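Local coordinates for putative tryptophan halogenase (Xanthomonas campestris pv. campestris, PDB 6Y1W), which is probably a flavin-dependent halogenase of the tryptophan halogenase family, expected to use FAD in halogenating an aromatic substrate, at residues F245-V257 and L307-F320. Sequence-based numbering, arbitrary orientation.
Sequences FADSALAVQTESV and LQGRALTTPRALRF. With BUD ((2S,3S)-butane-2,3-diol), chain K.
Glu255 and Arg310 form a side-on salt bridge at one end of the contact. Arg310 NE meets Glu255 OE2 at 2.9 Å, almost in the guanidinium plane, while Arg310 NH2 reaches the syn lone pair of Glu255 OE1 at 3.0 Å. The two flat groups are turned 40° apart. OE2 also accepts a hydrogen bond from the backbone N-H of Arg310, from the same face of the carboxylate as NE, so three bonds fix the rotation of the acid.

At the other end, one face of the Phe320 ring lies over the Asp247–Ser248 peptide, offset so that Asp247 C stands near the rim, and Ala249 CB meets the ring edge at Phe320 CE2 (3.7 Å). Phe320 N is the main donor to Asp247 O, Arg319 NE a weak second. Asp247 OD1 accepts from Ser248 OG; OD2, bonded to Ser291, lies 3.7 Å from Arg319 NH1, well out of the guanidinium plane, a long pairing of charges with no N-H aimed at it.

Between these ends, strands 248-254 and 316-319 pair antiparallel, adding 316-319 as an edge strand, within this chain, of a mixed sheet; on the other side of 248-254, Asp247 and Ser248 both face Tyr289 in a classic beta bulge. Paired backbone bonds join Ala249 to Leu318 and Ala251 to Arg316. The register then shifts by two to a separate bridge, Thr254 with Ala311, where Leu312 N donates to Gln253 O and Glu255 N to Arg310 O. Thr313 OG1 substitutes for a backbone acceptor, accepting the N-H of Gln253 at 3.0 Å from Gln253 N, nearly straight (176°).

Val252 turns CG1 onto both methyls of Leu307 and CG2 toward Thr313. Beyond, (2S,3S)-butane-2,3-diol occupies a pocket of Leu312, Thr313, Thr314 and Arg316, its O2 accepting from Thr314 N at 2.9 Å.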
ATOM      1  N   PHE A 245       2.602  -6.613  28.551  1.00 14.39           N
ATOM      2  CA  PHE A 245       3.110  -7.079  29.840  1.00 14.87           C
ATOM      3  C   PHE A 245       3.457  -8.566  29.890  1.00 15.29           C
ATOM      4  O   PHE A 245       4.128  -9.002  30.836  1.00 16.01           O
ATOM      5  CB  PHE A 245       2.082  -6.791  30.964  1.00 16.00           C
ATOM      6  CG  PHE A 245       1.581  -5.365  30.982  1.00 15.97           C
ATOM      7  CD1 PHE A 245       2.339  -4.315  30.472  1.00 19.45           C
ATOM      8  CD2 PHE A 245       0.321  -5.085  31.502  1.00 15.48           C
ATOM      9  CE1 PHE A 245       1.837  -2.990  30.493  1.00 21.32           C
ATOM     10  CE2 PHE A 245      -0.170  -3.784  31.525  1.00 21.49           C
ATOM     11  CZ  PHE A 245       0.582  -2.747  31.026  1.00 19.82           C
ATOM     12  N   ALA A 246       2.984  -9.376  28.940  1.00 14.76           N
ATOM     13  CA  ALA A 246       3.303 -10.807  28.983  1.00 15.67           C
ATOM     14  C   ALA A 246       4.787 -11.068  28.753  1.00 15.58           C
ATOM     15  O   ALA A 246       5.436 -10.396  27.953  1.00 18.74           O
ATOM     16  CB  ALA A 246       2.477 -11.525  27.914  1.00 13.68           C
ATOM     17  N   ASP A 247       5.319 -12.049  29.478  1.00 14.73           N
ATOM     18  CA  ASP A 247       6.736 -12.382  29.355  1.00 14.75           C
ATOM     19  C   ASP A 247       6.981 -13.856  29.632  1.00 15.70           C
ATOM     20  O   ASP A 247       8.150 -14.277  29.626  1.00 16.14           O
ATOM     21  CB  ASP A 247       7.571 -11.523  30.313  1.00 17.31           C
ATOM     22  CG  ASP A 247       7.232 -11.773  31.786  1.00 25.57           C
ATOM     23  OD1 ASP A 247       6.427 -12.663  32.118  1.00 21.40           O
ATOM     24  OD2 ASP A 247       7.766 -11.042  32.649  1.00 23.58           O
ATOM     25  N   SER A 248       5.926 -14.664  29.779  1.00 17.67           N
ATOM     26  CA  SER A 248       6.068 -16.051  30.186  1.00 15.09           C
ATOM     27  C   SER A 248       4.994 -16.889  29.493  1.00 13.63           C
ATOM     28  O   SER A 248       3.910 -16.392  29.186  1.00 15.28           O
ATOM     29  CB  SER A 248       5.888 -16.193  31.698  1.00 22.58           C
ATOM     30  OG  SER A 248       6.820 -15.380  32.419  1.00 21.40           O
ATOM     31  N   ALA A 249       5.291 -18.174  29.300  1.00 15.90           N
ATOM     32  CA  ALA A 249       4.238 -19.071  28.854  1.00 18.17           C
ATOM     33  C   ALA A 249       4.484 -20.465  29.419  1.00 19.68           C
ATOM     34  O   ALA A 249       5.618 -20.845  29.746  1.00 20.25           O
ATOM     35  CB  ALA A 249       4.156 -19.157  27.332  1.00 18.12           C
ATOM     36  N   LEU A 250       3.402 -21.233  29.514  1.00 17.67           N
ATOM     37  CA  LEU A 250       3.478 -22.668  29.777  1.00 17.62           C
ATOM     38  C   LEU A 250       2.721 -23.356  28.652  1.00 15.82           C
ATOM     39  O   LEU A 250       1.593 -22.951  28.358  1.00 18.59           O
ATOM     40  CB  LEU A 250       2.790 -23.042  31.100  1.00 20.51           C
ATOM     41  CG  LEU A 250       3.561 -22.823  32.387  1.00 31.03           C
ATOM     42  CD1 LEU A 250       2.599 -22.865  33.589  1.00 27.65           C
ATOM     43  CD2 LEU A 250       4.683 -23.874  32.503  1.00 24.38           C
ATOM     44  N   ALA A 251       3.303 -24.404  28.051  1.00 16.26           N
ATOM     45  CA  ALA A 251       2.667 -25.031  26.895  1.00 17.09           C
ATOM     46  C   ALA A 251       2.517 -26.529  27.126  1.00 20.60           C
ATOM     47  O   ALA A 251       3.373 -27.156  27.756  1.00 20.06           O
ATOM     48  CB  ALA A 251       3.469 -24.773  25.608  1.00 17.99           C
ATOM     49  N   VAL A 252       1.428 -27.103  26.621  1.00 15.24           N
ATOM     50  CA  VAL A 252       1.176 -28.539  26.827  1.00 15.76           C
ATOM     51  C   VAL A 252       0.265 -29.041  25.715  1.00 15.70           C
ATOM     52  O   VAL A 252      -0.689 -28.360  25.321  1.00 15.26           O
ATOM     53  CB  VAL A 252       0.544 -28.806  28.212  1.00 20.50           C
ATOM     54  CG1 VAL A 252      -0.876 -28.184  28.300  1.00 16.59           C
ATOM     55  CG2 VAL A 252       0.493 -30.337  28.505  1.00 23.04           C
ATOM     56  N   GLN A 253       0.521 -30.271  25.255  1.00 15.24           N
ATOM     57  CA  GLN A 253      -0.333 -30.901  24.266  1.00 14.96           C
ATOM     58  C   GLN A 253      -1.347 -31.799  24.963  1.00 15.47           C
ATOM     59  O   GLN A 253      -1.074 -32.385  26.012  1.00 17.04           O
ATOM     60  CB  GLN A 253       0.511 -31.700  23.245  1.00 17.51           C
ATOM     61  CG  GLN A 253       1.643 -30.895  22.585  1.00 17.12           C
ATOM     62  CD  GLN A 253       1.157 -29.631  21.785  1.00 22.34           C
ATOM     63  OE1 GLN A 253       0.552 -29.753  20.717  1.00 23.32           O
ATOM     64  NE2 GLN A 253       1.446 -28.427  22.307  1.00 25.23           N
ATOM     65  N   THR A 254      -2.534 -31.890  24.387  1.00 14.86           N
ATOM     66  CA  THR A 254      -3.552 -32.774  24.946  1.00 13.99           C
ATOM     67  C   THR A 254      -4.119 -33.637  23.837  1.00 16.28           C
ATOM     68  O   THR A 254      -4.054 -33.296  22.656  1.00 15.53           O
ATOM     69  CB  THR A 254      -4.707 -32.012  25.627  1.00 14.96           C
ATOM     70  OG1 THR A 254      -5.228 -31.000  24.730  1.00 16.01           O
ATOM     71  CG2 THR A 254      -4.245 -31.371  26.944  1.00 17.38           C
ATOM     72  N   GLU A 255      -4.735 -34.762  24.220  1.00 16.18           N
ATOM     73  CA  GLU A 255      -5.403 -35.528  23.181  1.00 19.91           C
ATOM     74  C   GLU A 255      -6.643 -34.787  22.664  1.00 18.80           C
ATOM     75  O   GLU A 255      -7.265 -33.968  23.360  1.00 19.61           O
ATOM     76  CB  GLU A 255      -5.784 -36.933  23.696  1.00 20.11           C
ATOM     77  CG  GLU A 255      -6.788 -36.899  24.742  1.00 22.17           C
ATOM     78  CD  GLU A 255      -6.860 -38.214  25.557  1.00 28.80           C
ATOM     79  OE1 GLU A 255      -6.400 -39.302  25.098  1.00 28.02           O
ATOM     80  OE2 GLU A 255      -7.397 -38.125  26.668  1.00 23.45           O
ATOM     81  N   SER A 256      -6.994 -35.079  21.419  1.00 17.18           N
ATOM     82  CA  SER A 256      -8.238 -34.577  20.858  0.83 16.57           C
ATOM     83  C   SER A 256      -9.431 -35.200  21.579  1.00 19.99           C
ATOM     84  O   SER A 256      -9.408 -36.383  21.944  1.00 21.07           O
ATOM     85  CB  SER A 256      -8.305 -34.912  19.373  0.83 15.91           C
ATOM     86  OG  SER A 256      -7.095 -34.530  18.723  0.83 20.73           O
ATOM     87  N   VAL A 257     -10.478 -34.404  21.772  1.00 19.00           N
ATOM     88  CA  VAL A 257     -11.710 -34.887  22.387  1.00 19.53           C
ATOM     89  C   VAL A 257     -12.886 -34.800  21.434  1.00 24.92           C
ATOM     90  O   VAL A 257     -14.031 -35.010  21.844  1.00 29.02           O
ATOM     91  CB  VAL A 257     -12.025 -34.139  23.692  1.00 23.64           C
ATOM     92  CG1 VAL A 257     -10.930 -34.384  24.705  1.00 24.05           C
ATOM     93  CG2 VAL A 257     -12.245 -32.652  23.452  1.00 30.36           C
ATOM     94  N   LEU A 307      -7.971 -27.229  30.442  1.00 19.73           N
ATOM     95  CA  LEU A 307      -7.639 -28.297  29.500  1.00 17.09           C
ATOM     96  C   LEU A 307      -8.817 -29.240  29.331  1.00 22.84           C
ATOM     97  O   LEU A 307      -9.631 -29.426  30.243  1.00 25.31           O
ATOM     98  CB  LEU A 307      -6.416 -29.095  29.964  1.00 18.24           C
ATOM     99  CG  LEU A 307      -5.063 -28.358  29.982  1.00 22.98           C
ATOM    100  CD1 LEU A 307      -3.935 -29.270  30.426  1.00 21.99           C
ATOM    101  CD2 LEU A 307      -4.742 -27.802  28.609  1.00 18.11           C
ATOM    102  N   GLN A 308      -8.956 -29.755  28.113  1.00 18.57           N
ATOM    103  CA  GLN A 308      -9.826 -30.879  27.802  1.00 23.27           C
ATOM    104  C   GLN A 308      -8.961 -32.021  27.304  1.00 22.66           C
ATOM    105  O   GLN A 308      -8.035 -31.803  26.508  1.00 22.28           O
ATOM    106  CB  GLN A 308     -10.846 -30.535  26.734  1.00 24.99           C
ATOM    107  CG  GLN A 308     -11.819 -29.439  27.128  1.00 33.01           C
ATOM    108  CD  GLN A 308     -12.539 -28.905  25.915  1.00 36.68           C
ATOM    109  OE1 GLN A 308     -12.218 -27.824  25.414  1.00 38.54           O
ATOM    110  NE2 GLN A 308     -13.501 -29.679  25.407  1.00 38.03           N
ATOM    111  N   GLY A 309      -9.241 -33.220  27.794  1.00 20.92           N
ATOM    112  CA  GLY A 309      -8.484 -34.395  27.425  1.00 21.04           C
ATOM    113  C   GLY A 309      -7.222 -34.557  28.253  1.00 25.87           C
ATOM    114  O   GLY A 309      -6.726 -33.627  28.900  1.00 23.69           O
ATOM    115  N   ARG A 310      -6.667 -35.763  28.201  1.00 17.29           N
ATOM    116  CA  ARG A 310      -5.448 -36.000  28.960  1.00 19.90           C
ATOM    117  C   ARG A 310      -4.260 -35.296  28.303  1.00 18.69           C
ATOM    118  O   ARG A 310      -4.176 -35.170  27.074  1.00 18.43           O
ATOM    119  CB  ARG A 310      -5.158 -37.501  29.048  1.00 19.80           C
ATOM    120  CG  ARG A 310      -6.190 -38.230  29.938  1.00 24.68           C
ATOM    121  CD  ARG A 310      -6.098 -39.750  29.788  1.00 20.47           C
ATOM    122  NE  ARG A 310      -6.409 -40.179  28.430  1.00 22.52           N
ATOM    123  CZ  ARG A 310      -6.401 -41.448  28.011  1.00 23.81           C
ATOM    124  NH1 ARG A 310      -6.088 -42.428  28.858  1.00 29.22           N
ATOM    125  NH2 ARG A 310      -6.710 -41.731  26.761  1.00 24.98           N
ATOM    126  N   ALA A 311      -3.324 -34.869  29.137  1.00 20.28           N
ATOM    127  CA  ALA A 311      -2.080 -34.300  28.635  1.00 19.56           C
ATOM    128  C   ALA A 311      -1.227 -35.365  27.963  1.00 19.29           C
ATOM    129  O   ALA A 311      -1.049 -36.476  28.488  1.00 19.75           O
ATOM    130  CB  ALA A 311      -1.294 -33.669  29.780  1.00 22.56           C
ATOM    131  N   LEU A 312      -0.606 -34.995  26.834  1.00 15.90           N
ATOM    132  CA  LEU A 312       0.275 -35.872  26.074  1.00 19.14           C
ATOM    133  C   LEU A 312       1.737 -35.539  26.286  1.00 18.91           C
ATOM    134  O   LEU A 312       2.597 -36.311  25.859  1.00 19.68           O
ATOM    135  CB  LEU A 312      -0.015 -35.773  24.563  1.00 15.66           C
ATOM    136  CG  LEU A 312      -1.390 -36.266  24.221  1.00 16.34           C
ATOM    137  CD1 LEU A 312      -1.635 -36.135  22.713  1.00 18.21           C
ATOM    138  CD2 LEU A 312      -1.492 -37.718  24.600  1.00 19.27           C
ATOM    139  N   THR A 313       2.027 -34.371  26.883  1.00 18.14           N
ATOM    140  CA  THR A 313       3.387 -33.909  27.162  1.00 16.81           C
ATOM    141  C   THR A 313       3.428 -33.343  28.576  1.00 19.05           C
ATOM    142  O   THR A 313       2.388 -33.058  29.185  1.00 20.16           O
ATOM    143  CB  THR A 313       3.847 -32.845  26.140  1.00 23.26           C
ATOM    144  OG1 THR A 313       2.972 -31.707  26.197  1.00 25.36           O
ATOM    145  CG2 THR A 313       3.829 -33.422  24.700  1.00 19.20           C
ATOM    146  N   THR A 314       4.639 -33.250  29.119  1.00 19.35           N
ATOM    147  CA  THR A 314       4.818 -32.469  30.350  1.00 17.90           C
ATOM    148  C   THR A 314       4.873 -30.980  29.999  1.00 21.41           C
ATOM    149  O   THR A 314       5.635 -30.592  29.098  1.00 21.22           O
ATOM    150  CB  THR A 314       6.116 -32.896  31.037  1.00 27.53           C
ATOM    151  OG1 THR A 314       5.970 -34.252  31.473  1.00 28.57           O
ATOM    152  CG2 THR A 314       6.418 -32.014  32.266  1.00 30.31           C
ATOM    153  N   PRO A 315       4.171 -30.119  30.735  1.00 21.73           N
ATOM    154  CA  PRO A 315       4.161 -28.695  30.388  1.00 22.59           C
ATOM    155  C   PRO A 315       5.571 -28.137  30.358  1.00 25.84           C
ATOM    156  O   PRO A 315       6.423 -28.489  31.180  1.00 28.23           O
ATOM    157  CB  PRO A 315       3.314 -28.066  31.499  1.00 25.51           C
ATOM    158  CG  PRO A 315       2.421 -29.142  31.934  1.00 32.29           C
ATOM    159  CD  PRO A 315       3.219 -30.423  31.814  1.00 26.00           C
ATOM    160  N   ARG A 316       5.826 -27.312  29.358  1.00 23.80           N
ATOM    161  CA  ARG A 316       7.112 -26.679  29.131  1.00 24.63           C
ATOM    162  C   ARG A 316       6.984 -25.194  29.411  1.00 28.05           C
ATOM    163  O   ARG A 316       6.040 -24.559  28.932  1.00 24.29           O
ATOM    164  CB  ARG A 316       7.575 -26.889  27.688  1.00 24.84           C
ATOM    165  CG  ARG A 316       8.337 -28.189  27.462  1.00 53.69           C
ATOM    166  CD  ARG A 316       9.044 -28.615  28.737  1.00 46.77           C
ATOM    167  NE  ARG A 316       9.984 -29.717  28.547  1.00 66.14           N
ATOM    168  CZ  ARG A 316       9.655 -30.983  28.289  1.00 54.59           C
ATOM    169  NH1 ARG A 316       8.378 -31.372  28.172  1.00 41.51           N
ATOM    170  NH2 ARG A 316      10.628 -31.872  28.155  1.00 35.50           N
ATOM    171  N   ALA A 317       7.943 -24.645  30.154  1.00 20.01           N
ATOM    172  CA  ALA A 317       7.954 -23.225  30.497  1.00 23.07           C
ATOM    173  C   ALA A 317       8.819 -22.436  29.529  1.00 25.64           C
ATOM    174  O   ALA A 317       9.904 -22.876  29.138  1.00 29.44           O
ATOM    175  CB  ALA A 317       8.462 -23.025  31.925  1.00 24.90           C
ATOM    176  N   LEU A 318       8.326 -21.273  29.128  1.00 24.42           N
ATOM    177  CA  LEU A 318       8.979 -20.439  28.129  1.00 22.29           C
ATOM    178  C   LEU A 318       9.034 -19.013  28.656  1.00 20.19           C
ATOM    179  O   LEU A 318       8.148 -18.597  29.415  1.00 19.56           O
ATOM    180  CB  LEU A 318       8.200 -20.446  26.814  1.00 28.28           C
ATOM    181  CG  LEU A 318       7.523 -21.778  26.455  1.00 48.92           C
ATOM    182  CD1 LEU A 318       6.552 -21.651  25.271  1.00 40.23           C
ATOM    183  CD2 LEU A 318       8.593 -22.812  26.170  1.00 46.62           C
ATOM    184  N   ARG A 319      10.078 -18.280  28.264  1.00 18.61           N
ATOM    185  CA  ARG A 319      10.212 -16.861  28.573  1.00 17.47           C
ATOM    186  C   ARG A 319      10.410 -16.072  27.283  1.00 17.89           C
ATOM    187  O   ARG A 319      10.968 -16.570  26.301  1.00 19.93           O
ATOM    188  CB  ARG A 319      11.400 -16.552  29.523  1.00 23.35           C
ATOM    189  CG  ARG A 319      11.155 -16.959  30.985  1.00 23.01           C
ATOM    190  CD  ARG A 319       9.932 -16.240  31.560  1.00 37.08           C
ATOM    191  NE  ARG A 319      10.157 -14.801  31.750  1.00 33.59           N
ATOM    192  CZ  ARG A 319      10.700 -14.268  32.848  1.00 38.57           C
ATOM    193  NH1 ARG A 319      10.888 -12.952  32.938  1.00 42.31           N
ATOM    194  NH2 ARG A 319      11.080 -15.057  33.849  1.00 35.36           N
ATOM    195  N   PHE A 320       9.974 -14.816  27.293  1.00 20.23           N
ATOM    196  CA  PHE A 320      10.128 -13.979  26.106  1.00 19.45           C
ATOM    197  C   PHE A 320       9.864 -12.543  26.531  1.00 17.52           C
ATOM    198  O   PHE A 320       9.448 -12.285  27.661  1.00 21.79           O
ATOM    199  CB  PHE A 320       9.169 -14.400  24.994  1.00 19.05           C
ATOM    200  CG  PHE A 320       7.772 -14.639  25.471  1.00 19.72           C
ATOM    201  CD1 PHE A 320       6.954 -13.577  25.784  1.00 19.25           C
ATOM    202  CD2 PHE A 320       7.286 -15.940  25.615  1.00 26.82           C
ATOM    203  CE1 PHE A 320       5.638 -13.810  26.212  1.00 21.66           C
ATOM    204  CE2 PHE A 320       6.018 -16.176  26.056  1.00 28.99           C
ATOM    205  CZ  PHE A 320       5.191 -15.100  26.369  1.00 23.50           C
TER
HETATM  206  C1  BUD K 609       7.892 -35.880  24.300  1.00 25.66           C
HETATM  207  O1  BUD K 609       6.059 -36.813  25.585  1.00 36.32           O
HETATM  208  C2  BUD K 609       7.173 -35.939  25.644  1.00 26.44           C
HETATM  209  O2  BUD K 609       6.664 -34.526  27.563  1.00 25.24           O
HETATM  210  C3  BUD K 609       6.771 -34.565  26.180  1.00 29.35           C
HETATM  211  C4  BUD K 609       7.717 -33.451  25.831  1.00 20.94           C
HETATM  212  O   HOH W   1       4.737 -29.646  26.443  1.00 24.60           O
HETATM  213  O   HOH W   2      -7.885 -31.448  23.852  1.00 18.99           O